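Local coordinates for protein SdbC (Legionella pneumophila subsp. pneumophila, PDB 4KSN) that is a Legionella effector protein of unknown function, represented here by its C-terminal domain, a small three-stranded antiparallel sheet that joins other copies of itself, at residues 9-14 against 67-72; 15-20 against 62-67. The protein carries 1 engineered substitution. All blocks are in the same frame, centred on the assembly; numbering follows the deposited sequence. Where two conformers were deposited one is given.

Interaction 1 of 2, residues 9-14 against 67-72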
ATOM      1  N   THR A   9      -9.220  -5.353  13.571  1.00 82.51           N
ATOM      2  CA  THR A   9      -8.481  -5.138  12.339  1.00 76.08           C
ATOM      3  C   THR A   9      -7.215  -4.248  12.478  1.00 66.14           C
ATOM      4  O   THR A   9      -7.227  -3.126  13.026  1.00 56.87           O
ATOM      5  CB  THR A   9      -9.403  -4.620  11.222  1.00 81.54           C
ATOM      6  OG1 THR A   9      -8.663  -4.548   9.999  1.00 84.54           O
ATOM      7  CG2 THR A   9      -9.992  -3.246  11.570  1.00 82.88           C
ATOM      8  N   HIS A  10      -6.127  -4.789  11.944  1.00 63.40           N
ATOM      9  CA  HIS A  10      -4.797  -4.171  12.041  1.00 58.75           C
ATOM     10  C   HIS A  10      -4.719  -2.973  11.098  1.00 55.26           C
ATOM     11  O   HIS A  10      -4.995  -3.102   9.918  1.00 61.87           O
ATOM     12  CB  HIS A  10      -3.762  -5.222  11.640  1.00 61.09           C
ATOM     13  CG  HIS A  10      -2.381  -4.679  11.453  1.00 61.92           C
ATOM     14  ND1 HIS A  10      -1.960  -4.112  10.268  1.00 64.55           N
ATOM     15  CD2 HIS A  10      -1.321  -4.636  12.288  1.00 60.33           C
ATOM     16  CE1 HIS A  10      -0.702  -3.720  10.392  1.00 62.06           C
ATOM     17  NE2 HIS A  10      -0.288  -4.038  11.605  1.00 59.39           N
ATOM     18  N   LEU A  11      -4.336  -1.825  11.616  1.00 49.88           N
ATOM     19  CA  LEU A  11      -4.303  -0.580  10.864  0.50 48.52           C
ATOM     20  C   LEU A  11      -2.876  -0.171  10.456  1.00 46.49           C
ATOM     21  O   LEU A  11      -2.634   0.184   9.302  1.00 45.78           O
ATOM     22  CB  LEU A  11      -4.919   0.514  11.724  0.50 49.39           C
ATOM     23  CG  LEU A  11      -5.442   1.789  11.093  0.50 51.13           C
ATOM     24  CD1 LEU A  11      -6.668   1.528  10.221  0.50 53.38           C
ATOM     25  CD2 LEU A  11      -5.768   2.778  12.197  0.50 50.78           C
ATOM     26  N   ALA A  12      -1.933  -0.234  11.389  1.00 39.30           N
ATOM     27  CA  ALA A  12      -0.552   0.252  11.151  1.00 36.85           C
ATOM     28  C   ALA A  12       0.404  -0.386  12.137  1.00 33.73           C
ATOM     29  O   ALA A  12      -0.024  -0.972  13.098  1.00 34.07           O
ATOM     30  CB  ALA A  12      -0.488   1.756  11.318  1.00 36.74           C
ATOM     31  N   ASP A  13       1.679  -0.291  11.856  1.00 32.16           N
ATOM     32  CA  ASP A  13       2.713  -0.741  12.772  1.00 31.74           C
ATOM     33  C   ASP A  13       3.463   0.503  13.209  1.00 29.81           C
ATOM     34  O   ASP A  13       3.583   1.464  12.433  1.00 30.77           O
ATOM     35  CB  ASP A  13       3.722  -1.620  12.095  1.00 34.87           C
ATOM     36  CG  ASP A  13       3.089  -2.841  11.474  1.00 39.65           C
ATOM     37  OD1 ASP A  13       2.254  -3.459  12.144  1.00 41.57           O
ATOM     38  OD2 ASP A  13       3.458  -3.143  10.326  1.00 46.23           O
ATOM     39  N   LEU A  14       4.019   0.429  14.402  1.00 27.97           N
ATOM     40  CA  LEU A  14       4.931   1.445  14.934  1.00 26.67           C
ATOM     41  C   LEU A  14       6.089   0.687  15.537  1.00 26.31           C
ATOM     42  O   LEU A  14       5.982  -0.558  15.727  1.00 25.92           O
ATOM     43  CB  LEU A  14       4.185   2.203  16.029  1.00 27.09           C
ATOM     44  CG  LEU A  14       3.083   3.129  15.570  1.00 29.04           C
ATOM     45  CD1 LEU A  14       2.442   3.751  16.774  1.00 29.94           C
ATOM     46  CD2 LEU A  14       3.621   4.171  14.599  1.00 29.20           C
ATOM     47  N   LEU A  67       5.081  -2.550  17.458  1.00 31.30           N
ATOM     48  CA  LEU A  67       3.760  -2.410  18.018  1.00 31.71           C
ATOM     49  C   LEU A  67       2.750  -2.382  16.906  1.00 31.08           C
ATOM     50  O   LEU A  67       3.042  -2.005  15.769  1.00 31.57           O
ATOM     51  CB  LEU A  67       3.656  -1.076  18.781  1.00 32.20           C
ATOM     52  CG  LEU A  67       4.748  -0.756  19.777  1.00 35.38           C
ATOM     53  CD1 LEU A  67       4.452   0.578  20.419  1.00 38.18           C
ATOM     54  CD2 LEU A  67       4.911  -1.836  20.839  1.00 37.21           C
ATOM     55  N   ILE A  68       1.560  -2.749  17.228  1.00 31.50           N
ATOM     56  CA  ILE A  68       0.556  -2.716  16.258  1.00 33.04           C
ATOM     57  C   ILE A  68      -0.582  -1.796  16.737  1.00 33.52           C
ATOM     58  O   ILE A  68      -0.866  -1.676  17.933  1.00 33.46           O
ATOM     59  CB  ILE A  68       0.081  -4.115  15.875  1.00 37.80           C
ATOM     60  CG1 ILE A  68      -0.580  -4.802  17.028  1.00 41.79           C
ATOM     61  CG2 ILE A  68       1.216  -4.965  15.263  1.00 37.90           C
ATOM     62  CD1 ILE A  68      -1.665  -5.759  16.585  1.00 45.93           C
ATOM     63  N   VAL A  69      -1.196  -1.121  15.755  1.00 33.30           N
ATOM     64  CA  VAL A  69      -2.275  -0.182  15.980  1.00 34.70           C
ATOM     65  C   VAL A  69      -3.475  -0.809  15.291  1.00 36.22           C
ATOM     66  O   VAL A  69      -3.416  -1.182  14.089  1.00 37.64           O
ATOM     67  CB  VAL A  69      -1.969   1.227  15.396  1.00 34.59           C
ATOM     68  CG1 VAL A  69      -3.110   2.174  15.716  1.00 37.68           C
ATOM     69  CG2 VAL A  69      -0.633   1.778  15.898  1.00 35.11           C
ATOM     70  N   SER A  70      -4.565  -0.960  16.030  1.00 37.24           N
ATOM     71  CA  SER A  70      -5.743  -1.620  15.505  1.00 41.97           C
ATOM     72  C   SER A  70      -6.957  -0.851  15.944  1.00 43.45           C
ATOM     73  O   SER A  70      -6.896  -0.012  16.835  1.00 40.55           O
ATOM     74  CB  SER A  70      -5.827  -3.076  16.012  1.00 43.72           C
ATOM     75  OG  SER A  70      -4.539  -3.679  16.010  1.00 46.77           O
ATOM     76  N   VAL A  71      -8.083  -1.165  15.339  1.00 46.95           N
ATOM     77  CA  VAL A  71      -9.289  -0.447  15.683  1.00 52.50           C
ATOM     78  C   VAL A  71     -10.050  -1.233  16.701  1.00 57.92           C
ATOM     79  O   VAL A  71     -10.251  -2.428  16.535  1.00 64.02           O
ATOM     80  CB  VAL A  71     -10.220  -0.184  14.500  1.00 54.28           C
ATOM     81  CG1 VAL A  71     -11.231   0.880  14.891  1.00 56.75           C
ATOM     82  CG2 VAL A  71      -9.431   0.276  13.314  1.00 55.15           C
ATOM     83  N   LEU A  72     -10.488  -0.522  17.725  1.00 62.71           N
ATOM     84  CA  LEU A  72     -11.383  -1.034  18.745  1.00 72.60           C
ATOM     85  C   LEU A  72     -12.793  -1.261  18.205  1.00 72.48           C
ATOM     86  O   LEU A  72     -13.093  -2.326  17.680  1.00 79.02           O
ATOM     87  CB  LEU A  72     -11.429  -0.007  19.870  1.00 75.17           C
ATOM     88  CG  LEU A  72     -12.119  -0.443  21.150  1.00 81.04           C
ATOM     89  CD1 LEU A  72     -11.065  -0.849  22.170  1.00 81.44           C
ATOM     90  CD2 LEU A  72     -13.014   0.678  21.667  1.00 84.02           C
TER

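Interaction 2 of 2, residues 15-20 against 62-67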
ATOM      1  N   TYR A  15       7.218   1.358  15.742  1.00 27.27           N
ATOM      2  CA  TYR A  15       8.395   0.687  16.218  1.00 27.16           C
ATOM      3  C   TYR A  15       8.986   1.513  17.375  1.00 29.85           C
ATOM      4  O   TYR A  15       9.108   2.731  17.260  1.00 29.09           O
ATOM      5  CB  TYR A  15       9.413   0.530  15.080  1.00 27.55           C
ATOM      6  CG  TYR A  15       8.956  -0.380  14.028  1.00 28.54           C
ATOM      7  CD1 TYR A  15       8.156   0.078  12.952  1.00 30.77           C
ATOM      8  CD2 TYR A  15       9.181  -1.733  14.132  1.00 31.80           C
ATOM      9  CE1 TYR A  15       7.654  -0.777  12.051  1.00 32.81           C
ATOM     10  CE2 TYR A  15       8.652  -2.604  13.201  1.00 30.81           C
ATOM     11  CZ  TYR A  15       7.937  -2.118  12.160  1.00 33.65           C
ATOM     12  OH  TYR A  15       7.437  -2.963  11.237  1.00 33.23           O
ATOM     13  N   LEU A  16       9.360   0.831  18.445  1.00 27.99           N
ATOM     14  CA  LEU A  16      10.115   1.401  19.531  1.00 27.92           C
ATOM     15  C   LEU A  16      11.565   1.069  19.296  1.00 28.06           C
ATOM     16  O   LEU A  16      11.926  -0.119  19.219  1.00 29.59           O
ATOM     17  CB  LEU A  16       9.638   0.771  20.831  1.00 32.40           C
ATOM     18  CG  LEU A  16      10.204   1.303  22.127  1.00 33.70           C
ATOM     19  CD1 LEU A  16       9.900   2.787  22.361  1.00 36.66           C
ATOM     20  CD2 LEU A  16       9.622   0.485  23.263  1.00 38.53           C
ATOM     21  N   LEU A  17      12.356   2.109  19.106  1.00 25.67           N
ATOM     22  CA  LEU A  17      13.704   2.001  18.675  1.00 27.82           C
ATOM     23  C   LEU A  17      14.556   2.563  19.814  1.00 28.26           C
ATOM     24  O   LEU A  17      14.331   3.662  20.274  1.00 28.92           O
ATOM     25  CB  LEU A  17      13.997   2.805  17.409  1.00 31.71           C
ATOM     26  CG  LEU A  17      13.466   2.335  16.041  1.00 36.53           C
ATOM     27  CD1 LEU A  17      14.243   3.114  14.970  1.00 35.35           C
ATOM     28  CD2 LEU A  17      13.485   0.799  15.779  1.00 38.87           C
ATOM     29  N   LYS A  18      15.609   1.817  20.158  1.00 29.25           N
ATOM     30  CA  LYS A  18      16.478   2.237  21.245  1.00 31.40           C
ATOM     31  C   LYS A  18      17.885   1.906  20.832  1.00 30.61           C
ATOM     32  O   LYS A  18      18.117   0.920  20.232  1.00 33.75           O
ATOM     33  CB  LYS A  18      16.060   1.592  22.594  1.00 31.17           C
ATOM     34  CG  LYS A  18      14.757   2.039  23.142  1.00 30.93           C
ATOM     35  CD  LYS A  18      14.319   1.212  24.348  1.00 32.97           C
ATOM     36  CE  LYS A  18      13.042   1.704  24.988  1.00 35.35           C
ATOM     37  NZ  LYS A  18      13.138   3.056  25.653  1.00 37.83           N
ATOM     38  N   TYR A  19      18.823   2.806  21.081  1.00 34.95           N
ATOM     39  CA  TYR A  19      20.206   2.577  20.632  1.00 36.72           C
ATOM     40  C   TYR A  19      21.204   3.264  21.578  1.00 38.94           C
ATOM     41  O   TYR A  19      20.958   4.314  22.135  1.00 38.84           O
ATOM     42  CB  TYR A  19      20.428   3.014  19.186  1.00 38.00           C
ATOM     43  CG  TYR A  19      20.293   4.495  18.934  1.00 35.97           C
ATOM     44  CD1 TYR A  19      21.386   5.350  19.027  1.00 36.73           C
ATOM     45  CD2 TYR A  19      19.067   5.046  18.544  1.00 34.51           C
ATOM     46  CE1 TYR A  19      21.250   6.734  18.828  1.00 36.10           C
ATOM     47  CE2 TYR A  19      18.930   6.391  18.308  1.00 34.69           C
ATOM     48  CZ  TYR A  19      20.005   7.234  18.413  1.00 34.40           C
ATOM     49  OH  TYR A  19      19.837   8.539  18.170  1.00 35.14           O
ATOM     50  N   ASP A  20      22.315   2.586  21.801  1.00 46.89           N
ATOM     51  CA  ASP A  20      23.390   3.123  22.635  1.00 48.88           C
ATOM     52  C   ASP A  20      24.149   4.126  21.768  1.00 46.90           C
ATOM     53  O   ASP A  20      24.473   3.842  20.607  1.00 50.41           O
ATOM     54  CB  ASP A  20      24.288   1.969  23.094  1.00 51.68           C
ATOM     55  CG  ASP A  20      25.589   2.446  23.753  1.00 55.72           C
ATOM     56  OD1 ASP A  20      25.543   3.304  24.658  1.00 60.08           O
ATOM     57  OD2 ASP A  20      26.625   1.933  23.316  1.00 59.05           O
ATOM     58  N   VAL A  62      20.819  -1.424  16.957  1.00 34.10           N
ATOM     59  CA  VAL A  62      19.592  -0.730  17.284  1.00 30.73           C
ATOM     60  C   VAL A  62      18.563  -1.745  17.763  1.00 32.71           C
ATOM     61  O   VAL A  62      18.274  -2.670  17.029  1.00 37.16           O
ATOM     62  CB  VAL A  62      19.054  -0.037  16.013  1.00 33.35           C
ATOM     63  CG1 VAL A  62      17.726   0.631  16.319  1.00 32.33           C
ATOM     64  CG2 VAL A  62      20.048   0.992  15.461  1.00 32.49           C
ATOM     65  N   SER A  63      17.988  -1.570  18.944  1.00 32.29           N
ATOM     66  CA  SER A  63      16.930  -2.458  19.435  1.00 33.09           C
ATOM     67  C   SER A  63      15.599  -1.999  18.816  1.00 30.67           C
ATOM     68  O   SER A  63      15.298  -0.829  18.880  1.00 30.60           O
ATOM     69  CB  SER A  63      16.905  -2.331  20.951  1.00 34.63           C
ATOM     70  OG  SER A  63      15.692  -2.742  21.528  1.00 38.04           O
ATOM     71  N   LEU A  64      14.826  -2.920  18.272  1.00 30.59           N
ATOM     72  CA  LEU A  64      13.554  -2.576  17.649  1.00 31.64           C
ATOM     73  C   LEU A  64      12.515  -3.517  18.202  1.00 30.40           C
ATOM     74  O   LEU A  64      12.734  -4.736  18.232  1.00 31.67           O
ATOM     75  CB  LEU A  64      13.738  -2.806  16.167  1.00 31.95           C
ATOM     76  CG  LEU A  64      12.534  -2.750  15.227  1.00 37.40           C
ATOM     77  CD1 LEU A  64      13.089  -2.407  13.869  1.00 36.77           C
ATOM     78  CD2 LEU A  64      11.725  -4.045  15.163  1.00 41.53           C
ATOM     79  N   ARG A  65      11.411  -2.979  18.686  1.00 27.51           N
ATOM     80  CA  ARG A  65      10.262  -3.756  19.028  1.00 29.41           C
ATOM     81  C   ARG A  65       9.052  -3.187  18.250  1.00 31.79           C
ATOM     82  O   ARG A  65       8.904  -1.992  18.158  1.00 31.21           O
ATOM     83  CB  ARG A  65       9.954  -3.655  20.524  1.00 33.77           C
ATOM     84  CG  ARG A  65      11.021  -4.338  21.426  1.00 34.35           C
ATOM     85  CD  ARG A  65      11.084  -5.852  21.150  1.00 36.31           C
ATOM     86  NE  ARG A  65       9.760  -6.510  21.056  1.00 38.86           N
ATOM     87  CZ  ARG A  65       9.105  -7.068  22.083  1.00 40.94           C
ATOM     88  NH1 ARG A  65       7.937  -7.625  21.899  1.00 40.48           N
ATOM     89  NH2 ARG A  65       9.629  -7.072  23.329  1.00 44.54           N
ATOM     90  N   GLN A  66       8.249  -4.062  17.710  1.00 30.30           N
ATOM     91  CA  GLN A  66       7.118  -3.677  16.881  1.00 31.77           C
ATOM     92  C   GLN A  66       5.855  -3.607  17.703  1.00 31.63           C
ATOM     93  O   GLN A  66       5.540  -4.505  18.519  1.00 30.95           O
ATOM     94  CB  GLN A  66       6.957  -4.678  15.742  1.00 32.96           C
ATOM     95  CG  GLN A  66       5.920  -4.260  14.705  1.00 35.18           C
ATOM     96  CD  GLN A  66       5.835  -5.224  13.541  1.00 37.56           C
ATOM     97  OE1 GLN A  66       6.797  -5.906  13.228  1.00 41.11           O
ATOM     98  NE2 GLN A  66       4.705  -5.267  12.890  1.00 40.47           N
ATOM     99  N   LEU A  67       5.081  -2.550  17.458  1.00 31.30           N
ATOM    100  CA  LEU A  67       3.760  -2.410  18.018  1.00 31.71           C
ATOM    101  C   LEU A  67       2.750  -2.382  16.906  1.00 31.08           C
ATOM    102  O   LEU A  67       3.042  -2.005  15.769  1.00 31.57           O
ATOM    103  CB  LEU A  67       3.656  -1.076  18.781  1.00 32.20           C
ATOM    104  CG  LEU A  67       4.748  -0.756  19.777  1.00 35.38           C
ATOM    105  CD1 LEU A  67       4.452   0.578  20.419  1.00 38.18           C
ATOM    106  CD2 LEU A  67       4.911  -1.836  20.839  1.00 37.21           C
TER
HETATM  107  O   HOH W   1       8.046  -5.879  10.367  1.00 49.57           O
HETATM  108  O   HOH W   2      13.378  -1.173  21.471  1.00 31.62           O

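Interaction 1 of 2, residues 9-14 against 67-72
V69 O is gripped by two consecutive amides of the facing strand: L11 N at 2.7 Å, lying in the carbonyl plane, and A12 N at a longer 3.2 Å. Two residues thus sit opposite one, the classic beta bulge, and the helix-like psi of L11 (-46°) takes up the extra residue. Beyond the bulge antiparallel pairing is regular: V69 N bonds A12 O, and L14 and L67 exchange two bonds, L67 N to L14 O at 2.8 Å being nearly straight.

The well-packed face carries A12, L14, L67 and V69, with V69 and L67 buried. L14 crosses V69 at a slant, its CG held beside the backbone N (chi1 -71°), so that CD1 lies 3.8 Å from V69 CG2; branched aliphatic chains suit this apolar face, and small A12 fits against V69 CB. The face of H10, D13 and I68 is looser and more polar: H10 is exposed and the other two partly so, though S70 beside them is buried. There H10 reaches along its own strand, its NE2 bonding D13 OD1 at 2.7 Å in the ring plane but from above the carboxylate plane. I68 stands at the imidazole edge, its CG2 3.6 Å from D13 OD1.

Strand 10-20 lies centrally between 26-33 and 62-71, and residues 67-71 pair antiparallel with a strand of the second subunit, carrying the sheet across that interface.

Interaction 2 of 2, residues 15-20 against 62-67
The paired strands 15-20 and 62-67 share four backbone hydrogen bonds, in the pairs L16 with R65 and K18 with S63. L16 N donates to R65 O at 2.9 Å, nearly along the C=O axis, and R65 N returns a bond to L16 O at 3.0 Å. K18 N meets S63 O in the carbonyl plane, while S63 N closes the second ring on K18 O at 2.8 Å. L16 O has a further donor, a water at 2.9 Å that also bonds S63 OG. With chi1 at 159° the S63 hydroxyl stands beside the carbonyl carbon, where it and L16 O share the water; a short polar side chain suits so exposed a position.

On the face of Y15, L17, L64 and Q66, apolar surface takes over. Y15 lies alongside L64, whose CD2 comes to the ring edge 3.6 Å from Y15 CD2, and alongside Q66, whose extended chain places CG 3.5 Å from Y15 CE2. Tyrosine serves both needs, since its hydrocarbon ring packs while Y15 OH shares a water with Q66 OE1, the water donating to the amide oxygen. L17 CD2 fits 3.6 Å from L64 CB.

Other polar groups find partners outside the two segments. K18 NZ bonds S28 OG, Y19 OH bonds L57 O of the fourth subunit, and the backbones of Y15, L17 and Y19 bond C31, F29 and E27 of strand 26-33.

The chemistry is therefore divided: main-chain bonds fix the strand register, the carbons of Y15, L17, V62, L64 and Q66 pack on one face, and waters take up S63 OG, Y15 OH and Q66 OE1, consistent with a sheet whose surfaces also meet other subunits.

Interactions 1 and 2 are successive lengths of one antiparallel pairing between strands 10-20 and 62-71, their centres about 17 Å apart, with L67 common to both. Interaction 2 lies on the side toward the long excursion that joins the strands, and interaction 1 reaches the ends of the modelled chain. At the junction Q66 NE2 lies 3.1 Å from D13 OD1, a probable hydrogen bond that would give this carboxylate oxygen a second donor besides H10, and Q66 CG packs 3.8 Å from L14 O. Y19 and L64 of interaction 2 also meet the fourth subunit. No active site is established for this domain; both contacts belong to a sheet that continues into the second subunit.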